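Local coordinates for putative uncharacterized protein (Bacillus anthracis, PDB 3LNO) that is of unknown function but probably takes part in iron-sulfur cluster assembly, as a small alpha-beta protein of the DUF59 family, at residues A[36-41]-A[46-51]; A[50-55]-A[61-66]; A[65-70]-A[81-86]. All coordinates share one frame; numbering follows the deposited sequence.

The three contacts follow the chain through one continuous piece of fold. Contact 1 is the hairpin of strands 35-40 and 46-50. Contact 2 begins where strand 46-50 ends and joins the following loop to the start of helix 60-74. Contact 3 packs the middle of that helix on strand 81-85. Strand 46-50 is central in the mixed sheet, antiparallel to 35-40 and parallel to 81-85. The centres of contact 1 and contact 2 are about 13 Å apart. Contact 3 is centred about 9 Å from contact 1 and about 8 Å from contact 2. Probable hydrogen bonds from Val86 N to Met50 O and between Thr51 OG1 and Val86 O tie the hairpin's end to the chain leaving strand 81-85.

Contact 1 (A[36-41]-A[46-51]); sequences YDVTAD and AVITMT
Tyr36 and Asp37 both face Thr49 across the hairpin, a classic beta bulge. Thr49 O accepts from Tyr36 N at 2.8 Å and from Asp37 N at 3.2 Å, and both donors lie in its carbonyl plane. Thr49 N returns a nearly straight bond to Asp37 O (2.9 Å, 174°), which closes the bulge. Regular pairing follows. Val38-Ile48 and Ala40-Ala46 are non-hydrogen-bonded pairs, and Thr39-Val47 between them is hydrogen-bonded.

Tyr36 CG is anti to the carbonyl carbon (chi1 -72°), and the ring runs out beside Thr51. Its phenol end meets the methyl there, with Tyr36 OH 3.4 Å from Thr51 CG2. The ring is oblique to that methyl. Both hydroxyls have outside partners: Tyr36 OH bonds Pro89 O, and Thr51 OG1 bonds Val86 O.

Asp37, Thr39, Val47 and Thr49 share one face. Asp37 CB packs 3.9 Å from Thr49 CB, and Thr39 OG1 lies beside Val47 CB. Thr49 keeps OG1 beside its own backbone N (chi1 -55°), where it reaches water 1 at 2.7 Å. Water 1 also lies 2.7 Å from Val47 O and 3.2 Å from Asp37 OD2. It has more acceptors in reach than protons, so it probably shares them.

On the opposite face, Leu13 and Phe9 of helix 3-16 touch Val38, Ala40 and Ala46, and Leu71 of helix 60-74 touches Ile48. Backbone bonds thus join the strands, leaving one face mostly polar and the other apolar, packed against helices.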
loop_
_atom_site.group_PDB
_atom_site.type_symbol
_atom_site.label_atom_id
_atom_site.label_comp_id
_atom_site.label_asym_id
_atom_site.label_seq_id
_atom_site.Cartn_x
_atom_site.Cartn_y
_atom_site.Cartn_z
ATOM N N TYR A 36 1.273 -5.787 -1.724
ATOM C CA TYR A 36 1.463 -6.961 -2.601
ATOM C C TYR A 36 0.766 -6.852 -3.954
ATOM O O TYR A 36 1.219 -7.397 -4.944
ATOM C CB TYR A 36 0.944 -8.226 -1.904
ATOM C CG TYR A 36 1.799 -8.692 -0.771
ATOM C CD1 TYR A 36 3.012 -8.073 -0.505
ATOM C CD2 TYR A 36 1.393 -9.758 0.045
ATOM C CE1 TYR A 36 3.824 -8.495 0.538
ATOM C CE2 TYR A 36 2.192 -10.199 1.081
ATOM C CZ TYR A 36 3.420 -9.559 1.302
ATOM O OH TYR A 36 4.241 -9.976 2.286
ATOM N N ASP A 37 -0.364 -6.163 -4.014
ATOM C CA ASP A 37 -1.085 -6.136 -5.290
ATOM C C ASP A 37 -2.034 -4.970 -5.307
ATOM O O ASP A 37 -2.684 -4.699 -4.305
ATOM C CB ASP A 37 -1.885 -7.439 -5.471
ATOM C CG ASP A 37 -2.457 -7.587 -6.871
ATOM O OD1 ASP A 37 -1.891 -7.034 -7.848
ATOM O OD2 ASP A 37 -3.473 -8.290 -7.000
ATOM N N VAL A 38 -2.121 -4.278 -6.440
ATOM C CA VAL A 38 -3.199 -3.323 -6.612
ATOM C C VAL A 38 -3.893 -3.696 -7.906
ATOM O O VAL A 38 -3.240 -3.791 -8.949
ATOM C CB VAL A 38 -2.635 -1.879 -6.734
ATOM C CG1 VAL A 38 -3.750 -0.879 -7.011
ATOM C CG2 VAL A 38 -1.859 -1.500 -5.477
ATOM N N THR A 39 -5.202 -3.925 -7.871
ATOM C CA THR A 39 -5.895 -4.179 -9.116
ATOM C C THR A 39 -7.129 -3.289 -9.214
ATOM O O THR A 39 -7.772 -2.989 -8.213
ATOM C CB THR A 39 -6.332 -5.630 -9.254
ATOM O OG1 THR A 39 -7.354 -5.884 -8.293
ATOM C CG2 THR A 39 -5.155 -6.599 -9.023
ATOM N N ALA A 40 -7.472 -2.879 -10.431
ATOM C CA ALA A 40 -8.607 -1.985 -10.626
ATOM C C ALA A 40 -9.425 -2.532 -11.770
ATOM O O ALA A 40 -8.864 -2.975 -12.774
ATOM C CB ALA A 40 -8.117 -0.588 -10.971
ATOM N N ASP A 41 -10.743 -2.481 -11.652
ATOM C CA ASP A 41 -11.585 -2.978 -12.734
ATOM C C ASP A 41 -11.947 -1.858 -13.703
ATOM O O ASP A 41 -11.439 -0.735 -13.587
ATOM C CB ASP A 41 -12.820 -3.737 -12.212
ATOM C CG ASP A 41 -13.863 -2.834 -11.554
ATOM O OD1 ASP A 41 -13.736 -1.592 -11.564
ATOM O OD2 ASP A 41 -14.836 -3.391 -11.002
ATOM N N ALA A 46 -11.194 -0.490 -6.904
ATOM C CA ALA A 46 -9.834 -0.905 -6.611
ATOM C C ALA A 46 -9.768 -1.881 -5.432
ATOM O O ALA A 46 -10.506 -1.732 -4.438
ATOM C CB ALA A 46 -8.976 0.330 -6.338
ATOM N N VAL A 47 -8.894 -2.877 -5.565
ATOM C CA VAL A 47 -8.591 -3.836 -4.508
ATOM C C VAL A 47 -7.083 -3.750 -4.193
ATOM O O VAL A 47 -6.246 -4.043 -5.042
ATOM C CB VAL A 47 -8.906 -5.285 -4.906
ATOM C CG1 VAL A 47 -8.572 -6.221 -3.727
ATOM C CG2 VAL A 47 -10.414 -5.468 -5.352
ATOM N N ILE A 48 -6.763 -3.299 -2.988
ATOM C CA ILE A 48 -5.380 -3.235 -2.522
ATOM C C ILE A 48 -5.138 -4.419 -1.584
ATOM O O ILE A 48 -5.790 -4.534 -0.560
ATOM C CB ILE A 48 -5.110 -1.919 -1.751
ATOM C CG1 ILE A 48 -5.192 -0.714 -2.697
ATOM C CG2 ILE A 48 -3.695 -1.924 -1.145
ATOM C CD1 ILE A 48 -6.511 -0.190 -2.812
ATOM N N THR A 49 -4.184 -5.271 -1.917
ATOM C CA THR A 49 -3.828 -6.422 -1.076
ATOM C C THR A 49 -2.494 -6.117 -0.407
ATOM O O THR A 49 -1.485 -5.841 -1.073
ATOM C CB THR A 49 -3.645 -7.684 -1.978
ATOM O OG1 THR A 49 -4.837 -7.883 -2.743
ATOM C CG2 THR A 49 -3.347 -8.949 -1.166
HETATM N N MSE A 50 -2.478 -6.157 0.912
HETATM C CA MSE A 50 -1.269 -5.807 1.622
HETATM C C MSE A 50 -1.127 -6.651 2.875
HETATM O O MSE A 50 -2.050 -7.385 3.267
HETATM C CB MSE A 50 -1.297 -4.322 1.982
HETATM C CG MSE A 50 -2.361 -3.967 3.014
HETATM SE SE MSE A 50 -2.356 -2.020 3.348
HETATM C CE MSE A 50 -0.537 -1.774 4.049
ATOM N N THR A 51 0.044 -6.567 3.490
ATOM C CA THR A 51 0.260 -7.221 4.777
ATOM C C THR A 51 0.761 -6.191 5.792
ATOM O O THR A 51 0.792 -5.003 5.489
ATOM C CB THR A 51 1.224 -8.389 4.641
ATOM O OG1 THR A 51 1.177 -9.161 5.842
ATOM C CG2 THR A 51 2.656 -7.893 4.409
HETATM O O HOH W 1 -5.313 -6.532 -5.002
#

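Contact 2 (A[50-55]-A[61-66]); sequences MTMTSI and GQIVSD
Met52 and Ile63 lie alongside each other with their tips pointing opposite ways, loop against helix. Met52 is selenomethionine, and its side chain brings the loop residue to the helix. CB points past the helix rather than at it. CG follows with chi1 -59°, anti to the carbonyl carbon. Bends at chi2 (-73°) and chi3 (145°) then bring SE and CE to the helix. SE is the first atom to meet it, 3.9 Å from Ile63 CD1. The terminal CE goes further and lies 4.0 Å from Ile63 CG2. Met52 CE also comes within 4.5 Å of Val64 CG2, a looser touch.

Met50, the other selenomethionine, crosses Ile63 obliquely. Met50 CE reaches Ile63 CG2 at 3.7 Å, the closest approach between the two segments. The two selenomethionine methyls also meet, with Met50 CE 3.9 Å from Met52 CE. Ile63 CG2 is thus touched by both methyls, while its CD1 branch serves the selenium of Met52. All of these contacts are apolar.

Met50, Met52 and Ile63 are buried. Ile29 of helix 29-32 adds to this cluster by touching Met50 and Ile63. Trp87 packs on Met52, and Val83 of strand 81-85 touches both Met50 and Val64.

On the helix, Gly61 O accepts from both Ser65 N and Ser65 OG.

The arrangement is that of a beta-alpha-beta crossover: the chain leaves strand 46-50, loops round, and lays the first turns of helix 60-74 over the sheet it has just left.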
loop_
_atom_site.group_PDB
_atom_site.type_symbol
_atom_site.label_atom_id
_atom_site.label_comp_id
_atom_site.label_asym_id
_atom_site.label_seq_id
_atom_site.Cartn_x
_atom_site.Cartn_y
_atom_site.Cartn_z
HETATM N N MSE A 50 -2.478 -6.157 0.912
HETATM C CA MSE A 50 -1.269 -5.807 1.622
HETATM C C MSE A 50 -1.127 -6.651 2.875
HETATM O O MSE A 50 -2.050 -7.385 3.267
HETATM C CB MSE A 50 -1.297 -4.322 1.982
HETATM C CG MSE A 50 -2.361 -3.967 3.014
HETATM SE SE MSE A 50 -2.356 -2.020 3.348
HETATM C CE MSE A 50 -0.537 -1.774 4.049
ATOM N N THR A 51 0.044 -6.567 3.490
ATOM C CA THR A 51 0.260 -7.221 4.777
ATOM C C THR A 51 0.761 -6.191 5.792
ATOM O O THR A 51 0.792 -5.003 5.489
ATOM C CB THR A 51 1.224 -8.389 4.641
ATOM O OG1 THR A 51 1.177 -9.161 5.842
ATOM C CG2 THR A 51 2.656 -7.893 4.409
HETATM N N MSE A 52 1.102 -6.619 7.005
HETATM C CA MSE A 52 1.689 -5.718 8.003
HETATM C C MSE A 52 3.066 -6.245 8.357
HETATM O O MSE A 52 3.431 -7.349 7.944
HETATM C CB MSE A 52 0.833 -5.682 9.256
HETATM C CG MSE A 52 -0.584 -5.212 8.987
HETATM SE SE MSE A 52 -0.534 -3.300 8.664
HETATM C CE MSE A 52 -1.967 -3.250 7.328
ATOM N N THR A 53 3.836 -5.487 9.125
ATOM C CA THR A 53 5.166 -5.972 9.493
ATOM C C THR A 53 5.146 -7.215 10.396
ATOM O O THR A 53 6.113 -7.966 10.432
ATOM C CB THR A 53 6.021 -4.876 10.130
ATOM O OG1 THR A 53 5.343 -4.341 11.277
ATOM C CG2 THR A 53 6.254 -3.775 9.139
ATOM N N SER A 54 4.042 -7.420 11.111
ATOM C CA SER A 54 3.881 -8.533 12.058
ATOM C C SER A 54 2.396 -8.732 12.317
ATOM O O SER A 54 1.635 -7.759 12.320
ATOM C CB SER A 54 4.564 -8.223 13.402
ATOM O OG SER A 54 4.027 -7.030 13.978
ATOM N N ILE A 55 1.983 -9.978 12.536
ATOM C CA ILE A 55 0.596 -10.257 12.884
ATOM C C ILE A 55 0.162 -9.399 14.071
ATOM O O ILE A 55 -0.983 -8.942 14.135
ATOM C CB ILE A 55 0.369 -11.733 13.232
ATOM C CG1 ILE A 55 0.662 -12.615 12.021
ATOM C CG2 ILE A 55 -1.075 -11.955 13.656
ATOM C CD1 ILE A 55 -0.570 -12.916 11.210
ATOM N N GLY A 61 -5.217 -1.091 11.962
ATOM C CA GLY A 61 -6.482 -0.408 11.740
ATOM C C GLY A 61 -6.263 0.978 11.176
ATOM O O GLY A 61 -6.935 1.390 10.245
ATOM N N GLN A 62 -5.301 1.700 11.735
ATOM C CA GLN A 62 -4.988 3.042 11.258
ATOM C C GLN A 62 -4.402 3.047 9.838
ATOM O O GLN A 62 -4.663 3.955 9.055
ATOM C CB GLN A 62 -4.035 3.738 12.221
ATOM C CG GLN A 62 -3.758 5.181 11.843
ATOM C CD GLN A 62 -2.713 5.823 12.729
ATOM O OE1 GLN A 62 -2.572 5.469 13.905
ATOM N NE2 GLN A 62 -1.970 6.779 12.171
ATOM N N ILE A 63 -3.613 2.033 9.502
ATOM C CA ILE A 63 -3.011 1.976 8.173
ATOM C C ILE A 63 -4.088 1.800 7.100
ATOM O O ILE A 63 -4.142 2.556 6.130
ATOM C CB ILE A 63 -1.861 0.934 8.116
ATOM C CG1 ILE A 63 -0.670 1.451 8.930
ATOM C CG2 ILE A 63 -1.441 0.655 6.681
ATOM C CD1 ILE A 63 0.473 0.455 9.096
ATOM N N VAL A 64 -4.999 0.860 7.324
ATOM C CA VAL A 64 -6.090 0.640 6.402
ATOM C C VAL A 64 -7.001 1.854 6.173
ATOM O O VAL A 64 -7.328 2.178 5.022
ATOM C CB VAL A 64 -6.967 -0.520 6.850
ATOM C CG1 VAL A 64 -8.252 -0.541 6.016
ATOM C CG2 VAL A 64 -6.187 -1.838 6.743
ATOM N N SER A 65 -7.450 2.514 7.242
ATOM C CA SER A 65 -8.252 3.725 7.033
ATOM C C SER A 65 -7.430 4.827 6.333
ATOM O O SER A 65 -7.957 5.600 5.529
ATOM C CB SER A 65 -8.923 4.234 8.331
ATOM O OG SER A 65 -8.005 4.292 9.400
ATOM N N ASP A 66 -6.131 4.881 6.619
ATOM C CA ASP A 66 -5.255 5.826 5.928
ATOM C C ASP A 66 -5.174 5.536 4.414
ATOM O O ASP A 66 -5.193 6.452 3.588
ATOM C CB ASP A 66 -3.872 5.801 6.551
ATOM C CG ASP A 66 -3.503 7.118 7.173
ATOM O OD1 ASP A 66 -4.193 7.535 8.135
ATOM O OD2 ASP A 66 -2.524 7.741 6.691
#

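Contact 3 (A[65-70]-A[81-86]); sequences SDVKKV and IEVNVV
Lys68 meets the flat peptide group of Ile81 at its carbonyl oxygen. Lys68 CE lies 3.3 Å from Ile81 O, tilted off the peptide plane toward one face. Lys68 NZ is a little further from Ile81 O, at 3.7 Å, and is tilted less. A second peptide oxygen is touched from the strand: Ile81 CD1 lies 3.8 Å from Lys68 O. That oxygen also accepts a hydrogen bond from Ser72 OG, one turn on in the helix.

The side chains of Lys68 and Ile81 run past one another head to tail. Lys68 CG sits beside the backbone N (chi1 -60°), and the chain beyond it is extended. It runs across the strand, and this brings CE and NZ to Ile81 O. Lys68 CG is 4.2 Å from Ile81 CG2 and 4.4 Å from Val83 CG2.

Deeper in the contact, one methyl of Val67 meets one methyl of Val83. Val67 CG1 stands anti to the backbone N (chi1 168°), which sends it against Val83 CG2 at 3.7 Å. The same methyl, Val83 CG2, lies 4.1 Å from Val67 CB.

The helix axis passes 9.0 Å from the strand axis and runs at 155° to it, close to antiparallel. This is the return half of the beta-alpha-beta unit made by strand 46-50, helix 60-74 and strand 81-85. Val64 and Leu71 of the helix also pack on this strand, and Leu17 touches Val67.

The contact is thus graded from inside to outside. Buried Val67 packs by its CG1 on Val83 CG2, while the alkyl part of Lys68 packs beside Ile81 on the more exposed side. Its ammonium would probably have a favourable, though not short, electrostatic interaction with Ile81 O.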
loop_
_atom_site.group_PDB
_atom_site.type_symbol
_atom_site.label_atom_id
_atom_site.label_comp_id
_atom_site.label_asym_id
_atom_site.label_seq_id
_atom_site.Cartn_x
_atom_site.Cartn_y
_atom_site.Cartn_z
ATOM N N SER A 65 -7.450 2.514 7.242
ATOM C CA SER A 65 -8.252 3.725 7.033
ATOM C C SER A 65 -7.430 4.827 6.333
ATOM O O SER A 65 -7.957 5.600 5.529
ATOM C CB SER A 65 -8.923 4.234 8.331
ATOM O OG SER A 65 -8.005 4.292 9.400
ATOM N N ASP A 66 -6.131 4.881 6.619
ATOM C CA ASP A 66 -5.255 5.826 5.928
ATOM C C ASP A 66 -5.174 5.536 4.414
ATOM O O ASP A 66 -5.193 6.452 3.588
ATOM C CB ASP A 66 -3.872 5.801 6.551
ATOM C CG ASP A 66 -3.503 7.118 7.173
ATOM O OD1 ASP A 66 -4.193 7.535 8.135
ATOM O OD2 ASP A 66 -2.524 7.741 6.691
ATOM N N VAL A 67 -5.128 4.258 4.050
ATOM C CA VAL A 67 -5.205 3.877 2.646
ATOM C C VAL A 67 -6.483 4.425 2.000
ATOM O O VAL A 67 -6.434 5.064 0.949
ATOM C CB VAL A 67 -5.113 2.325 2.448
ATOM C CG1 VAL A 67 -5.492 1.950 1.047
ATOM C CG2 VAL A 67 -3.697 1.816 2.712
ATOM N N LYS A 68 -7.633 4.222 2.642
ATOM C CA LYS A 68 -8.885 4.710 2.055
ATOM C C LYS A 68 -8.940 6.226 1.961
ATOM O O LYS A 68 -9.328 6.781 0.946
ATOM C CB LYS A 68 -10.095 4.167 2.808
ATOM C CG LYS A 68 -10.146 2.643 2.784
ATOM C CD LYS A 68 -11.440 2.130 3.393
ATOM C CE LYS A 68 -11.733 0.694 2.952
ATOM N NZ LYS A 68 -13.115 0.332 3.353
ATOM N N LYS A 69 -8.532 6.905 3.010
ATOM C CA LYS A 69 -8.504 8.358 2.964
ATOM C C LYS A 69 -7.552 8.858 1.883
ATOM O O LYS A 69 -7.887 9.770 1.100
ATOM C CB LYS A 69 -8.079 8.913 4.320
ATOM C CG LYS A 69 -7.985 10.434 4.351
ATOM C CD LYS A 69 -8.020 10.998 5.784
ATOM C CE LYS A 69 -6.683 10.830 6.515
ATOM N NZ LYS A 69 -6.648 11.587 7.815
ATOM N N VAL A 70 -6.354 8.284 1.823
ATOM C CA VAL A 70 -5.363 8.835 0.901
ATOM C C VAL A 70 -5.848 8.638 -0.534
ATOM O O VAL A 70 -5.837 9.563 -1.345
ATOM C CB VAL A 70 -3.967 8.219 1.111
ATOM C CG1 VAL A 70 -3.131 8.305 -0.194
ATOM C CG2 VAL A 70 -3.259 8.915 2.278
ATOM N N ILE A 81 -12.966 1.231 -2.858
ATOM C CA ILE A 81 -11.657 0.881 -2.342
ATOM C C ILE A 81 -11.752 -0.243 -1.332
ATOM O O ILE A 81 -12.244 -0.044 -0.221
ATOM C CB ILE A 81 -10.983 2.037 -1.636
ATOM C CG1 ILE A 81 -10.974 3.264 -2.537
ATOM C CG2 ILE A 81 -9.574 1.591 -1.223
ATOM C CD1 ILE A 81 -10.615 4.522 -1.847
ATOM N N GLU A 82 -11.238 -1.407 -1.702
ATOM C CA GLU A 82 -11.173 -2.522 -0.783
ATOM C C GLU A 82 -9.723 -2.752 -0.358
ATOM O O GLU A 82 -8.826 -2.795 -1.211
ATOM C CB GLU A 82 -11.639 -3.787 -1.490
ATOM C CG GLU A 82 -13.094 -3.983 -1.541
ATOM C CD GLU A 82 -13.438 -5.404 -1.941
ATOM O OE1 GLU A 82 -13.696 -5.623 -3.146
ATOM O OE2 GLU A 82 -13.428 -6.299 -1.053
ATOM N N VAL A 83 -9.491 -2.951 0.934
ATOM C CA VAL A 83 -8.146 -3.275 1.401
ATOM C C VAL A 83 -8.186 -4.655 1.995
ATOM O O VAL A 83 -8.870 -4.876 3.003
ATOM C CB VAL A 83 -7.614 -2.281 2.446
ATOM C CG1 VAL A 83 -6.180 -2.615 2.799
ATOM C CG2 VAL A 83 -7.684 -0.853 1.921
ATOM N N ASN A 84 -7.496 -5.603 1.363
ATOM C CA ASN A 84 -7.461 -6.948 1.944
ATOM C C ASN A 84 -6.116 -7.162 2.580
ATOM O O ASN A 84 -5.082 -7.116 1.904
ATOM C CB ASN A 84 -7.729 -8.038 0.912
ATOM C CG ASN A 84 -9.162 -8.009 0.384
ATOM O OD1 ASN A 84 -10.109 -7.652 1.098
ATOM N ND2 ASN A 84 -9.323 -8.395 -0.876
ATOM N N VAL A 85 -6.128 -7.378 3.885
ATOM C CA VAL A 85 -4.892 -7.597 4.623
ATOM C C VAL A 85 -4.600 -9.113 4.693
ATOM O O VAL A 85 -5.409 -9.888 5.216
ATOM C CB VAL A 85 -5.031 -7.029 6.009
ATOM C CG1 VAL A 85 -3.827 -7.361 6.836
ATOM C CG2 VAL A 85 -5.277 -5.499 5.932
ATOM N N VAL A 86 -3.467 -9.544 4.142
ATOM C CA VAL A 86 -3.167 -10.972 4.116
ATOM C C VAL A 86 -1.891 -11.234 4.894
ATOM O O VAL A 86 -1.202 -10.301 5.287
ATOM C CB VAL A 86 -3.094 -11.533 2.668
ATOM C CG1 VAL A 86 -4.420 -11.282 1.945
ATOM C CG2 VAL A 86 -1.937 -10.926 1.897
#